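PDB 4ZGP: translation initiation factor eIF2 assembly protein, which acts as an ATP-dependent chaperone that binds the gamma subunit of eIF2 and so allows it to assemble with the alpha and beta subunits. Local coordinates for residues K26-H31 / F238-F243; K47-K52 / K106-A111; W126-G131 / L142-S147; L203-Q208 / E277-E282. All blocks are in the same frame, centred on the assembly; numbering follows the deposited sequence.

Contact 1: residues K26-H31 / F238-F243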
loop_
_atom_site.group_PDB
_atom_site.type_symbol
_atom_site.label_atom_id
_atom_site.label_comp_id
_atom_site.label_asym_id
_atom_site.label_seq_id
_atom_site.Cartn_x
_atom_site.Cartn_y
_atom_site.Cartn_z
ATOM N N LYS A 26 7.624 5.297 15.616
ATOM C CA LYS A 26 8.580 5.145 14.528
ATOM C C LYS A 26 8.688 3.697 14.045
ATOM O O LYS A 26 8.710 3.441 12.841
ATOM C CB LYS A 26 9.956 5.646 14.972
ATOM C CG LYS A 26 11.071 5.339 14.002
ATOM C CD LYS A 26 12.440 5.713 14.586
ATOM C CE LYS A 26 12.803 4.870 15.802
ATOM N NZ LYS A 26 13.805 3.806 15.487
ATOM N N ASN A 27 8.752 2.749 14.974
ATOM C CA ASN A 27 8.864 1.345 14.588
ATOM C C ASN A 27 7.630 0.871 13.815
ATOM O O ASN A 27 7.730 0.056 12.902
ATOM C CB ASN A 27 9.093 0.447 15.818
ATOM C CG ASN A 27 10.570 0.390 16.232
ATOM O OD1 ASN A 27 11.440 0.869 15.507
ATOM N ND2 ASN A 27 10.848 -0.202 17.381
ATOM N N GLN A 28 6.461 1.371 14.184
ATOM C CA GLN A 28 5.252 0.952 13.473
ATOM C C GLN A 28 5.289 1.380 12.020
ATOM O O GLN A 28 4.820 0.645 11.140
ATOM C CB GLN A 28 4.008 1.523 14.127
ATOM C CG GLN A 28 3.537 0.760 15.343
ATOM C CD GLN A 28 2.385 1.500 15.983
ATOM O OE1 GLN A 28 2.592 2.521 16.641
ATOM N NE2 GLN A 28 1.159 1.037 15.734
ATOM N N VAL A 29 5.831 2.573 11.775
ATOM C CA VAL A 29 5.984 3.085 10.409
ATOM C C VAL A 29 7.057 2.292 9.642
ATOM O O VAL A 29 6.852 1.893 8.481
ATOM C CB VAL A 29 6.322 4.609 10.425
ATOM C CG1 VAL A 29 6.729 5.094 9.050
ATOM C CG2 VAL A 29 5.122 5.400 10.931
ATOM N N LEU A 30 8.177 2.037 10.296
ATOM C CA LEU A 30 9.252 1.247 9.694
ATOM C C LEU A 30 8.811 -0.170 9.323
ATOM O O LEU A 30 9.252 -0.709 8.302
ATOM C CB LEU A 30 10.468 1.157 10.640
ATOM C CG LEU A 30 11.342 2.404 10.810
ATOM C CD1 LEU A 30 12.389 2.156 11.893
ATOM C CD2 LEU A 30 12.005 2.783 9.489
ATOM N N HIS A 31 7.969 -0.789 10.157
ATOM C CA HIS A 31 7.529 -2.156 9.903
ATOM C C HIS A 31 6.629 -2.271 8.672
ATOM O O HIS A 31 6.472 -3.364 8.117
ATOM C CB HIS A 31 6.785 -2.719 11.126
ATOM C CG HIS A 31 7.667 -2.887 12.323
ATOM N ND1 HIS A 31 7.176 -2.970 13.608
ATOM C CD2 HIS A 31 9.015 -2.945 12.431
ATOM C CE1 HIS A 31 8.184 -3.105 14.455
ATOM N NE2 HIS A 31 9.311 -3.089 13.765
ATOM N N PHE A 238 4.178 -10.725 11.124
ATOM C CA PHE A 238 4.162 -9.279 11.175
ATOM C C PHE A 238 4.331 -8.879 12.653
ATOM O O PHE A 238 3.682 -9.456 13.518
ATOM C CB PHE A 238 2.874 -8.677 10.572
ATOM C CG PHE A 238 2.985 -7.208 10.372
ATOM C CD1 PHE A 238 3.788 -6.712 9.352
ATOM C CD2 PHE A 238 2.389 -6.319 11.253
ATOM C CE1 PHE A 238 3.948 -5.344 9.182
ATOM C CE2 PHE A 238 2.544 -4.955 11.086
ATOM C CZ PHE A 238 3.322 -4.467 10.047
ATOM N N PRO A 239 5.222 -7.911 12.937
ATOM C CA PRO A 239 5.698 -7.762 14.319
ATOM C C PRO A 239 4.799 -6.947 15.246
ATOM O O PRO A 239 5.030 -7.001 16.458
ATOM C CB PRO A 239 7.057 -7.062 14.152
ATOM C CG PRO A 239 7.001 -6.390 12.853
ATOM C CD PRO A 239 6.129 -7.264 11.971
ATOM N N ASP A 240 3.811 -6.231 14.714
ATOM C CA ASP A 240 2.933 -5.405 15.561
ATOM C C ASP A 240 1.548 -6.042 15.746
ATOM O O ASP A 240 1.077 -6.745 14.873
ATOM C CB ASP A 240 2.796 -4.010 14.961
ATOM C CG ASP A 240 4.135 -3.311 14.819
ATOM O OD1 ASP A 240 4.945 -3.408 15.762
ATOM O OD2 ASP A 240 4.367 -2.659 13.779
ATOM N N PRO A 241 0.899 -5.803 16.908
ATOM C CA PRO A 241 -0.412 -6.394 17.179
ATOM C C PRO A 241 -1.559 -5.724 16.423
ATOM O O PRO A 241 -2.582 -6.380 16.173
ATOM C CB PRO A 241 -0.575 -6.179 18.691
ATOM C CG PRO A 241 0.159 -4.907 18.959
ATOM C CD PRO A 241 1.378 -4.976 18.035
ATOM N N ASP A 242 -1.405 -4.442 16.110
ATOM C CA ASP A 242 -2.438 -3.694 15.399
ATOM C C ASP A 242 -1.910 -3.177 14.058
ATOM O O ASP A 242 -0.851 -2.550 14.003
ATOM C CB ASP A 242 -2.922 -2.494 16.211
ATOM C CG ASP A 242 -3.138 -2.809 17.698
ATOM O OD1 ASP A 242 -3.448 -3.959 18.064
ATOM O OD2 ASP A 242 -3.013 -1.863 18.501
ATOM N N PHE A 243 -2.660 -3.421 12.990
ATOM C CA PHE A 243 -2.255 -2.940 11.670
ATOM C C PHE A 243 -3.433 -3.058 10.710
ATOM O O PHE A 243 -4.499 -3.546 11.081
ATOM C CB PHE A 243 -1.017 -3.725 11.151
ATOM C CG PHE A 243 -1.223 -5.226 11.020
ATOM C CD1 PHE A 243 -1.047 -6.069 12.107
ATOM C CD2 PHE A 243 -1.575 -5.796 9.789
ATOM C CE1 PHE A 243 -1.207 -7.456 11.985
ATOM C CE2 PHE A 243 -1.746 -7.184 9.659
ATOM C CZ PHE A 243 -1.557 -8.012 10.753
HETATM O O HOH W 1 0.450 -0.528 13.223
HETATM O O HOH W 2 2.808 -1.289 12.135
#

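Contact 2: residues K47-K52 / K106-A111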
loop_
_atom_site.group_PDB
_atom_site.type_symbol
_atom_site.label_atom_id
_atom_site.label_comp_id
_atom_site.label_asym_id
_atom_site.label_seq_id
_atom_site.Cartn_x
_atom_site.Cartn_y
_atom_site.Cartn_z
ATOM N N LYS A 47 3.968 -10.435 -7.439
ATOM C CA LYS A 47 5.397 -10.260 -7.660
ATOM C C LYS A 47 5.820 -8.794 -7.755
ATOM O O LYS A 47 5.102 -7.950 -8.309
ATOM C CB LYS A 47 5.821 -11.003 -8.937
ATOM C CG LYS A 47 7.322 -11.026 -9.166
ATOM C CD LYS A 47 7.679 -11.857 -10.406
ATOM C CE LYS A 47 9.193 -12.019 -10.559
ATOM N NZ LYS A 47 9.570 -12.371 -11.962
ATOM N N ALA A 48 6.997 -8.501 -7.225
ATOM C CA ALA A 48 7.511 -7.137 -7.226
ATOM C C ALA A 48 9.025 -7.130 -7.190
ATOM O O ALA A 48 9.650 -8.110 -6.768
ATOM C CB ALA A 48 6.937 -6.335 -6.022
ATOM N N LYS A 49 9.620 -6.036 -7.656
ATOM C CA LYS A 49 11.058 -5.821 -7.512
ATOM C C LYS A 49 11.285 -4.588 -6.685
ATOM O O LYS A 49 10.547 -3.605 -6.793
ATOM C CB LYS A 49 11.755 -5.652 -8.872
ATOM C CG LYS A 49 11.634 -6.852 -9.790
ATOM C CD LYS A 49 12.615 -7.950 -9.409
ATOM C CE LYS A 49 12.548 -9.122 -10.381
ATOM N NZ LYS A 49 13.549 -10.183 -10.054
ATOM N N VAL A 50 12.307 -4.624 -5.844
ATOM C CA VAL A 50 12.625 -3.458 -5.042
ATOM C C VAL A 50 14.008 -2.912 -5.363
ATOM O O VAL A 50 14.997 -3.641 -5.310
ATOM C CB VAL A 50 12.539 -3.776 -3.526
ATOM C CG1 VAL A 50 12.789 -2.530 -2.719
ATOM C CG2 VAL A 50 11.173 -4.327 -3.193
ATOM N N ILE A 51 14.070 -1.631 -5.702
ATOM C CA ILE A 51 15.355 -0.958 -5.866
ATOM C C ILE A 51 15.693 -0.158 -4.614
ATOM O O ILE A 51 15.070 0.860 -4.325
ATOM C CB ILE A 51 15.347 -0.042 -7.090
ATOM C CG1 ILE A 51 15.095 -0.873 -8.343
ATOM C CG2 ILE A 51 16.678 0.706 -7.192
ATOM C CD1 ILE A 51 14.808 -0.034 -9.584
ATOM N N LYS A 52 16.681 -0.635 -3.859
ATOM C CA LYS A 52 16.968 -0.095 -2.544
ATOM C C LYS A 52 18.472 -0.136 -2.266
ATOM O O LYS A 52 19.093 -1.180 -2.421
ATOM C CB LYS A 52 16.215 -0.882 -1.471
ATOM C CG LYS A 52 16.255 -0.258 -0.080
ATOM C CD LYS A 52 15.616 -1.195 0.940
ATOM C CE LYS A 52 15.594 -0.597 2.352
ATOM N NZ LYS A 52 14.875 0.704 2.417
ATOM N N LYS A 106 10.964 -4.996 -17.530
ATOM C CA LYS A 106 11.079 -6.138 -18.439
ATOM C C LYS A 106 10.949 -7.471 -17.702
ATOM O O LYS A 106 10.204 -8.371 -18.116
ATOM C CB LYS A 106 12.422 -6.092 -19.174
ATOM C CG LYS A 106 12.706 -7.338 -19.999
ATOM C CD LYS A 106 14.159 -7.356 -20.493
ATOM C CE LYS A 106 15.133 -7.063 -19.356
ATOM N NZ LYS A 106 16.532 -6.841 -19.834
ATOM N N GLU A 107 11.679 -7.589 -16.603
ATOM C CA GLU A 107 11.644 -8.790 -15.766
ATOM C C GLU A 107 10.272 -9.085 -15.156
ATOM O O GLU A 107 9.985 -10.227 -14.792
ATOM C CB GLU A 107 12.680 -8.663 -14.655
ATOM C CG GLU A 107 14.107 -8.859 -15.144
ATOM C CD GLU A 107 15.143 -8.424 -14.126
ATOM O OE1 GLU A 107 16.342 -8.396 -14.475
ATOM O OE2 GLU A 107 14.758 -8.097 -12.981
ATOM N N LEU A 108 9.428 -8.067 -15.044
ATOM C CA LEU A 108 8.090 -8.244 -14.469
ATOM C C LEU A 108 7.047 -8.428 -15.569
ATOM O O LEU A 108 5.848 -8.496 -15.303
ATOM C CB LEU A 108 7.731 -7.059 -13.565
ATOM C CG LEU A 108 8.567 -6.989 -12.276
ATOM C CD1 LEU A 108 8.414 -5.651 -11.557
ATOM C CD2 LEU A 108 8.223 -8.146 -11.318
ATOM N N GLY A 109 7.506 -8.511 -16.814
ATOM C CA GLY A 109 6.604 -8.782 -17.919
ATOM C C GLY A 109 6.186 -7.566 -18.724
ATOM O O GLY A 109 5.261 -7.649 -19.537
ATOM N N GLY A 110 6.843 -6.434 -18.496
ATOM C CA GLY A 110 6.589 -5.244 -19.293
ATOM C C GLY A 110 5.615 -4.204 -18.762
ATOM O O GLY A 110 5.434 -3.161 -19.380
ATOM N N ALA A 111 4.988 -4.463 -17.617
ATOM C CA ALA A 111 4.054 -3.488 -17.057
ATOM C C ALA A 111 4.096 -3.531 -15.528
ATOM O O ALA A 111 4.007 -4.613 -14.941
ATOM C CB ALA A 111 2.647 -3.747 -17.563
#

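Contact 3: residues W126-G131 / L142-S147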
loop_
_atom_site.group_PDB
_atom_site.type_symbol
_atom_site.label_atom_id
_atom_site.label_comp_id
_atom_site.label_asym_id
_atom_site.label_seq_id
_atom_site.Cartn_x
_atom_site.Cartn_y
_atom_site.Cartn_z
ATOM N N TRP A 126 -4.552 11.575 -12.733
ATOM C CA TRP A 126 -4.848 12.746 -13.561
ATOM C C TRP A 126 -3.711 13.111 -14.503
ATOM O O TRP A 126 -3.936 13.808 -15.497
ATOM C CB TRP A 126 -5.198 13.958 -12.678
ATOM C CG TRP A 126 -4.175 14.268 -11.635
ATOM C CD1 TRP A 126 -4.143 13.791 -10.356
ATOM C CD2 TRP A 126 -3.024 15.116 -11.776
ATOM N NE1 TRP A 126 -3.042 14.285 -9.691
ATOM C CE2 TRP A 126 -2.342 15.104 -10.538
ATOM C CE3 TRP A 126 -2.499 15.880 -12.827
ATOM C CZ2 TRP A 126 -1.171 15.829 -10.323
ATOM C CZ3 TRP A 126 -1.330 16.601 -12.610
ATOM C CH2 TRP A 126 -0.678 16.565 -11.369
ATOM N N ILE A 127 -2.495 12.655 -14.220
ATOM C CA ILE A 127 -1.385 13.045 -15.083
ATOM C C ILE A 127 -1.051 11.997 -16.139
ATOM O O ILE A 127 -0.238 12.233 -17.026
ATOM C CB ILE A 127 -0.115 13.359 -14.273
ATOM C CG1 ILE A 127 0.820 14.230 -15.136
ATOM C CG2 ILE A 127 0.535 12.058 -13.774
ATOM C CD1 ILE A 127 1.979 14.859 -14.438
ATOM N N THR A 128 -1.682 10.838 -16.070
ATOM C CA THR A 128 -1.305 9.780 -16.996
ATOM C C THR A 128 -2.033 9.915 -18.325
ATOM O O THR A 128 -3.199 10.310 -18.370
ATOM C CB THR A 128 -1.587 8.398 -16.416
ATOM O OG1 THR A 128 -2.996 8.260 -16.195
ATOM C CG2 THR A 128 -0.829 8.221 -15.108
ATOM N N THR A 129 -1.346 9.566 -19.405
ATOM C CA THR A 129 -1.938 9.677 -20.731
ATOM C C THR A 129 -3.069 8.658 -20.919
ATOM O O THR A 129 -3.852 8.770 -21.859
ATOM C CB THR A 129 -0.861 9.502 -21.837
ATOM O OG1 THR A 129 -0.309 8.179 -21.787
ATOM C CG2 THR A 129 0.267 10.518 -21.651
ATOM N N THR A 130 -3.171 7.693 -20.001
ATOM C CA THR A 130 -4.125 6.587 -20.123
ATOM C C THR A 130 -5.109 6.420 -18.958
ATOM O O THR A 130 -5.976 5.543 -19.005
ATOM C CB THR A 130 -3.392 5.238 -20.271
ATOM O OG1 THR A 130 -2.827 4.861 -19.007
ATOM C CG2 THR A 130 -2.289 5.326 -21.322
ATOM N N GLY A 131 -4.958 7.220 -17.908
ATOM C CA GLY A 131 -5.822 7.112 -16.740
ATOM C C GLY A 131 -5.593 5.879 -15.876
ATOM O O GLY A 131 -6.480 5.447 -15.146
ATOM N N LEU A 142 8.321 7.458 -13.517
ATOM C CA LEU A 142 8.841 8.665 -12.889
ATOM C C LEU A 142 7.820 9.794 -12.898
ATOM O O LEU A 142 7.703 10.549 -11.933
ATOM C CB LEU A 142 10.131 9.111 -13.596
ATOM C CG LEU A 142 11.332 8.185 -13.359
ATOM C CD1 LEU A 142 12.468 8.454 -14.342
ATOM C CD2 LEU A 142 11.823 8.349 -11.940
ATOM N N LEU A 143 7.086 9.907 -13.996
ATOM C CA LEU A 143 6.088 10.960 -14.114
ATOM C C LEU A 143 4.992 10.739 -13.071
ATOM O O LEU A 143 4.586 11.669 -12.361
ATOM C CB LEU A 143 5.525 10.985 -15.539
ATOM C CG LEU A 143 4.669 12.157 -16.001
ATOM C CD1 LEU A 143 5.048 12.535 -17.425
ATOM C CD2 LEU A 143 3.229 11.746 -15.955
ATOM N N LEU A 144 4.552 9.491 -12.942
ATOM C CA LEU A 144 3.498 9.162 -11.988
ATOM C C LEU A 144 3.951 9.405 -10.542
ATOM O O LEU A 144 3.218 9.987 -9.736
ATOM C CB LEU A 144 3.054 7.709 -12.185
ATOM C CG LEU A 144 1.854 7.171 -11.405
ATOM C CD1 LEU A 144 0.574 7.971 -11.687
ATOM C CD2 LEU A 144 1.637 5.710 -11.759
ATOM N N LEU A 145 5.164 8.981 -10.213
ATOM C CA LEU A 145 5.673 9.186 -8.859
ATOM C C LEU A 145 5.880 10.657 -8.529
ATOM O O LEU A 145 5.629 11.084 -7.403
ATOM C CB LEU A 145 6.996 8.440 -8.653
ATOM C CG LEU A 145 6.924 6.912 -8.700
ATOM C CD1 LEU A 145 8.322 6.332 -8.523
ATOM C CD2 LEU A 145 5.982 6.382 -7.626
ATOM N N LYS A 146 6.368 11.420 -9.502
ATOM C CA LYS A 146 6.625 12.844 -9.292
ATOM C C LYS A 146 5.336 13.629 -9.021
ATOM O O LYS A 146 5.363 14.657 -8.338
ATOM C CB LYS A 146 7.356 13.436 -10.508
ATOM C CG LYS A 146 7.934 14.824 -10.283
ATOM C CD LYS A 146 8.518 15.407 -11.565
ATOM C CE LYS A 146 7.577 16.436 -12.188
ATOM N NZ LYS A 146 8.150 17.080 -13.406
ATOM N N SER A 147 4.207 13.143 -9.533
ATOM C CA SER A 147 2.967 13.926 -9.475
ATOM C C SER A 147 2.073 13.586 -8.292
ATOM O O SER A 147 1.022 14.204 -8.100
ATOM C CB SER A 147 2.178 13.741 -10.763
ATOM O OG SER A 147 3.047 13.869 -11.862
HETATM O O HOH W 3 -1.533 13.951 -7.229
#

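Contact 4: residues L203-Q208 / E277-E282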
loop_
_atom_site.group_PDB
_atom_site.type_symbol
_atom_site.label_atom_id
_atom_site.label_comp_id
_atom_site.label_asym_id
_atom_site.label_seq_id
_atom_site.Cartn_x
_atom_site.Cartn_y
_atom_site.Cartn_z
ATOM N N LEU A 203 -8.909 -9.958 13.696
ATOM C CA LEU A 203 -9.627 -9.220 12.666
ATOM C C LEU A 203 -10.919 -8.638 13.236
ATOM O O LEU A 203 -11.867 -9.386 13.480
ATOM C CB LEU A 203 -9.945 -10.139 11.501
ATOM C CG LEU A 203 -10.698 -9.534 10.317
ATOM C CD1 LEU A 203 -9.772 -8.633 9.524
ATOM C CD2 LEU A 203 -11.246 -10.650 9.425
ATOM N N ILE A 204 -10.946 -7.332 13.429
ATOM C CA ILE A 204 -12.098 -6.693 14.054
ATOM C C ILE A 204 -13.084 -6.143 13.024
ATOM O O ILE A 204 -14.264 -5.942 13.332
ATOM C CB ILE A 204 -11.670 -5.571 14.992
ATOM C CG1 ILE A 204 -10.860 -4.503 14.244
ATOM C CG2 ILE A 204 -10.866 -6.145 16.157
ATOM C CD1 ILE A 204 -10.641 -3.220 15.010
ATOM N N ALA A 205 -12.604 -5.911 11.804
ATOM C CA ALA A 205 -13.423 -5.267 10.773
ATOM C C ALA A 205 -12.769 -5.368 9.409
ATOM O O ALA A 205 -11.549 -5.390 9.318
ATOM C CB ALA A 205 -13.649 -3.800 11.098
ATOM N N PHE A 206 -13.587 -5.388 8.359
ATOM C CA PHE A 206 -13.069 -5.144 7.010
ATOM C C PHE A 206 -14.161 -4.577 6.133
ATOM O O PHE A 206 -15.357 -4.745 6.410
ATOM C CB PHE A 206 -12.456 -6.414 6.376
ATOM C CG PHE A 206 -13.441 -7.484 5.956
ATOM C CD1 PHE A 206 -14.014 -7.485 4.682
ATOM C CD2 PHE A 206 -13.724 -8.543 6.799
ATOM C CE1 PHE A 206 -14.881 -8.483 4.282
ATOM C CE2 PHE A 206 -14.598 -9.569 6.398
ATOM C CZ PHE A 206 -15.171 -9.539 5.141
ATOM N N CYS A 207 -13.742 -3.868 5.089
ATOM C CA CYS A 207 -14.691 -3.247 4.195
ATOM C C CYS A 207 -14.204 -3.322 2.783
ATOM O O CYS A 207 -13.021 -3.496 2.525
ATOM C CB CYS A 207 -14.950 -1.776 4.585
ATOM S SG CYS A 207 -13.550 -0.641 4.558
ATOM N N GLN A 208 -15.158 -3.238 1.874
ATOM C CA GLN A 208 -14.876 -3.019 0.471
ATOM C C GLN A 208 -13.955 -1.819 0.283
ATOM O O GLN A 208 -14.111 -0.773 0.939
ATOM C CB GLN A 208 -16.175 -2.818 -0.312
ATOM C CG GLN A 208 -15.985 -2.723 -1.817
ATOM C CD GLN A 208 -17.299 -2.694 -2.570
ATOM O OE1 GLN A 208 -18.367 -2.836 -1.973
ATOM N NE2 GLN A 208 -17.225 -2.508 -3.885
ATOM N N GLU A 277 -10.998 2.600 16.946
ATOM C CA GLU A 277 -10.270 2.752 18.197
ATOM C C GLU A 277 -11.024 2.174 19.391
ATOM O O GLU A 277 -10.426 1.581 20.281
ATOM C CB GLU A 277 -9.981 4.226 18.431
ATOM C CG GLU A 277 -9.115 4.500 19.620
ATOM C CD GLU A 277 -8.754 5.963 19.702
ATOM O OE1 GLU A 277 -9.103 6.719 18.764
ATOM O OE2 GLU A 277 -8.124 6.357 20.698
ATOM N N SER A 278 -12.342 2.328 19.398
ATOM C CA SER A 278 -13.115 1.872 20.546
ATOM C C SER A 278 -13.519 0.407 20.393
ATOM O O SER A 278 -13.827 -0.270 21.377
ATOM C CB SER A 278 -14.343 2.766 20.752
ATOM O OG SER A 278 -15.212 2.698 19.639
ATOM N N MET A 279 -13.457 -0.104 19.164
ATOM C CA MET A 279 -13.909 -1.462 18.901
ATOM C C MET A 279 -13.190 -2.483 19.750
ATOM O O MET A 279 -11.967 -2.427 19.950
ATOM C CB MET A 279 -13.735 -1.808 17.430
ATOM C CG MET A 279 -14.772 -2.754 16.901
ATOM S SD MET A 279 -14.646 -2.892 15.099
ATOM C CE MET A 279 -14.709 -1.182 14.605
ATOM N N ASN A 280 -13.980 -3.410 20.277
ATOM C CA ASN A 280 -13.477 -4.470 21.132
ATOM C C ASN A 280 -12.810 -5.566 20.306
ATOM O O ASN A 280 -13.402 -6.065 19.353
ATOM C CB ASN A 280 -14.626 -5.039 21.961
ATOM C CG ASN A 280 -14.179 -6.113 22.921
ATOM O OD1 ASN A 280 -12.991 -6.245 23.220
ATOM N ND2 ASN A 280 -15.139 -6.884 23.427
ATOM N N SER A 281 -11.590 -5.955 20.667
ATOM C CA SER A 281 -10.870 -6.945 19.869
ATOM C C SER A 281 -11.320 -8.376 20.164
ATOM O O SER A 281 -11.034 -9.295 19.394
ATOM C CB SER A 281 -9.358 -6.812 20.085
ATOM O OG SER A 281 -9.003 -7.008 21.445
ATOM N N GLU A 282 -12.053 -8.559 21.260
ATOM C CA GLU A 282 -12.441 -9.899 21.708
ATOM C C GLU A 282 -13.691 -10.432 21.030
ATOM O O GLU A 282 -14.116 -11.553 21.305
ATOM C CB GLU A 282 -12.650 -9.909 23.222
ATOM C CG GLU A 282 -11.359 -9.879 24.015
ATOM C CD GLU A 282 -11.429 -8.931 25.193
ATOM O OE1 GLU A 282 -11.689 -9.399 26.322
ATOM O OE2 GLU A 282 -11.224 -7.715 24.986
#

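Contact 1: residues K26-H31 / F238-F243
His31 of helix 26-31 is gripped from three sides. Its imidazole donates through ND1 to Asp240 OD2, 2.8 Å away and nearly straight at 162°, a His-carboxylate hydrogen bond. The acceptor lies in the ring plane, whereas the ring meets the syn side of the carboxylate some 30° out of the latter's own plane. Over one face sits Pro239, whose CG is 3.6 Å from the ring centroid in a CH-pi contact; the carbonyl O of Asn27 lies over the opposite face, toward the rim. CG stands anti to the carbonyl carbon (chi1 -66°), which brings ND1 to Asp240; separately, the backbone His31 O approaches the edge of Phe238, 3.4 Å from CE1. Replacing His31 by an alanine is likely to leave Asp240 OD2 without its N-H donor and Pro239 CG without a ring to lie on. In this ATP-grasp protein the contact ties an N-terminal helix to the loop that enters strand 243-250 of the larger sheet, a loop whose Phe238 and Asp240 carbonyls are both bonded by Lys201 NZ. The looser side runs past Gln28 and is mediated by water. One water joins Gln28 O to Asp240 OD2, giving that oxygen a second donor; another links Gln28 NE2 to Asp242 O, while Gln28 OE1 turns back to Thr25 N.

Contact 2: residues K47-K52 / K106-A111
Glu107, in the last turn of helix 95-107, reaches toward Lys49 on strand 48-51, and the two side chains cross at about a right angle. The resulting salt bridge is long: Lys49 NZ stands 3.8 Å from Glu107 OE2, and the methylene CE of the same lysine is slightly closer to that oxygen, at 3.6 Å. The carbonyl of Glu107 faces the other lysine, with Lys47 NZ 3.6 Å from Glu107 O. Leu108 follows and makes the apolar heart of the contact. Its two methyl groups are shared between Lys49 of the strand and Lys47 just before it, CD2 lying 3.7 Å from Lys47 CG and CD1 3.9 Å from Lys49 CG. Lys47 runs extended past the leucine, whereas Lys49 is bent at chi2 (-79°), a turn that carries its amine toward the glutamate. With Lys49 cut back to alanine, Glu107 OE2 is likely to lose this distant cation and Leu108 CD1 the CG it lies against. At Gly109 the helix closes in a Schellman motif, with positive phi (100°) and its N bonded to Lys106 O at 3.0 Å; Gly110 and Ala111 lead off toward strand 112-115. Strand 48-51 is an outer strand of the antiparallel sheet of this ATP-grasp fold, bonded to strand 180-184, whose ATP-binding Lys183 and Glu184 neighbour Ala48 and Lys47; Glu184 also touches Leu108, and Phe34 of helix 34-40 packs on Ala48.

Contact 3: residues W126-G131 / L142-S147
Ile127 and Leu144 bring the two backbones closest, their CA atoms 7.0 Å apart, where a short 3-10 turn at 126-127 passes the last turns of helix 138-146. The 126-131 loop leads from strand 112-115 to that helix in this ATP-grasp fold, so the contact closes the loop back on the helix; Leu144 also packs on Pro114 of the strand. Ser147 N makes weak bonds back to Leu143 O and Leu144 O. Ile127 carries most of the contact, its side chain directed at the helix. Its CG2 presses on Leu143 CD2 at 3.5 Å, tighter than usual van der Waals contact, and its CG1 branch, anti to the backbone N (chi1 -160°), lies along the same methyl. Ile127 CD1 comes to 3.0 Å from Ser147 OG, a close approach of a methyl to a hydroxyl that itself donates to Leu143 O at 2.7 Å. Thr128 divides its work: CG2 touches Leu144 CD1 at 3.7 Å, and OG1 bonds to Leu125 O. Trp126 lays one face over Ile127 CB and brings CZ2 to 3.5 Å from Ser147 O. In the plane of the indole, a water accepts from Trp126 NE1 at 2.9 Å and lies 2.7 Å from Ser147 O.

Contact 4: residues L203-Q208 / E277-E282
Ile204 and Ala205, though consecutive on strand 203-208, both direct their side chains at segment 277-282, and Met279 meets the pair. The cause is a classic beta bulge: Ile204 has near-helical backbone angles (phi -96°, psi -21°), and both residues are bonded by their backbones to Phe197 of the antiparallel neighbour 193-199. The bulge lies in the mixed sheet of the ATP-grasp fold, where Ile204 is also bonded on its other edge to Glu287 of parallel strand 287-289. Met279, the first residue beyond helix 273-278, sets its thioether against these two side chains. The sulfur is the point of contact, with SD 3.5 Å from Ile204 O, 4.0 Å from Ile204 CB and 4.2 Å from Ala205 CB. Ile204 CD1 also lies against SD, because the CG1 branch stands between the backbone N and the carbonyl carbon (chi1 59°) and thus rises toward the methionine. The other branch points further down the chain, CG2 resting 3.8 Å from Ser281 CA and close to the carbonyl of Asn280. Polar anchoring comes from basic side chains around the contact: Lys199 NZ bonds to Met279 O and Arg202 NE to Ser281 O. Asn280 forms an Asx turn, its OD1 accepting from Glu282 N at 3.2 Å, with the donor above the carbonyl plane of the amide rather than on a lone pair.

From the N terminus, helix 26-31 opens the longest loop, which contact 1 shuts some 200 residues later at 238-243. Within that span, contact 2 closes first, joining strand 48-51 to the end of helix 95-107, and contact 3 follows as a short local closure between the 126-131 turn and helix 138-146; their centres are about 18 Å apart around the three-stranded sheet. Strand 202-208 then opens contact 4 before contact 1 has closed, so the two cross, tying the mixed sheet to both helix 26-31 and the end of helix 273-278. Contacts 2 and 3 lie across the chain's centre from contact 4, at about 34 and 35 Å between centres.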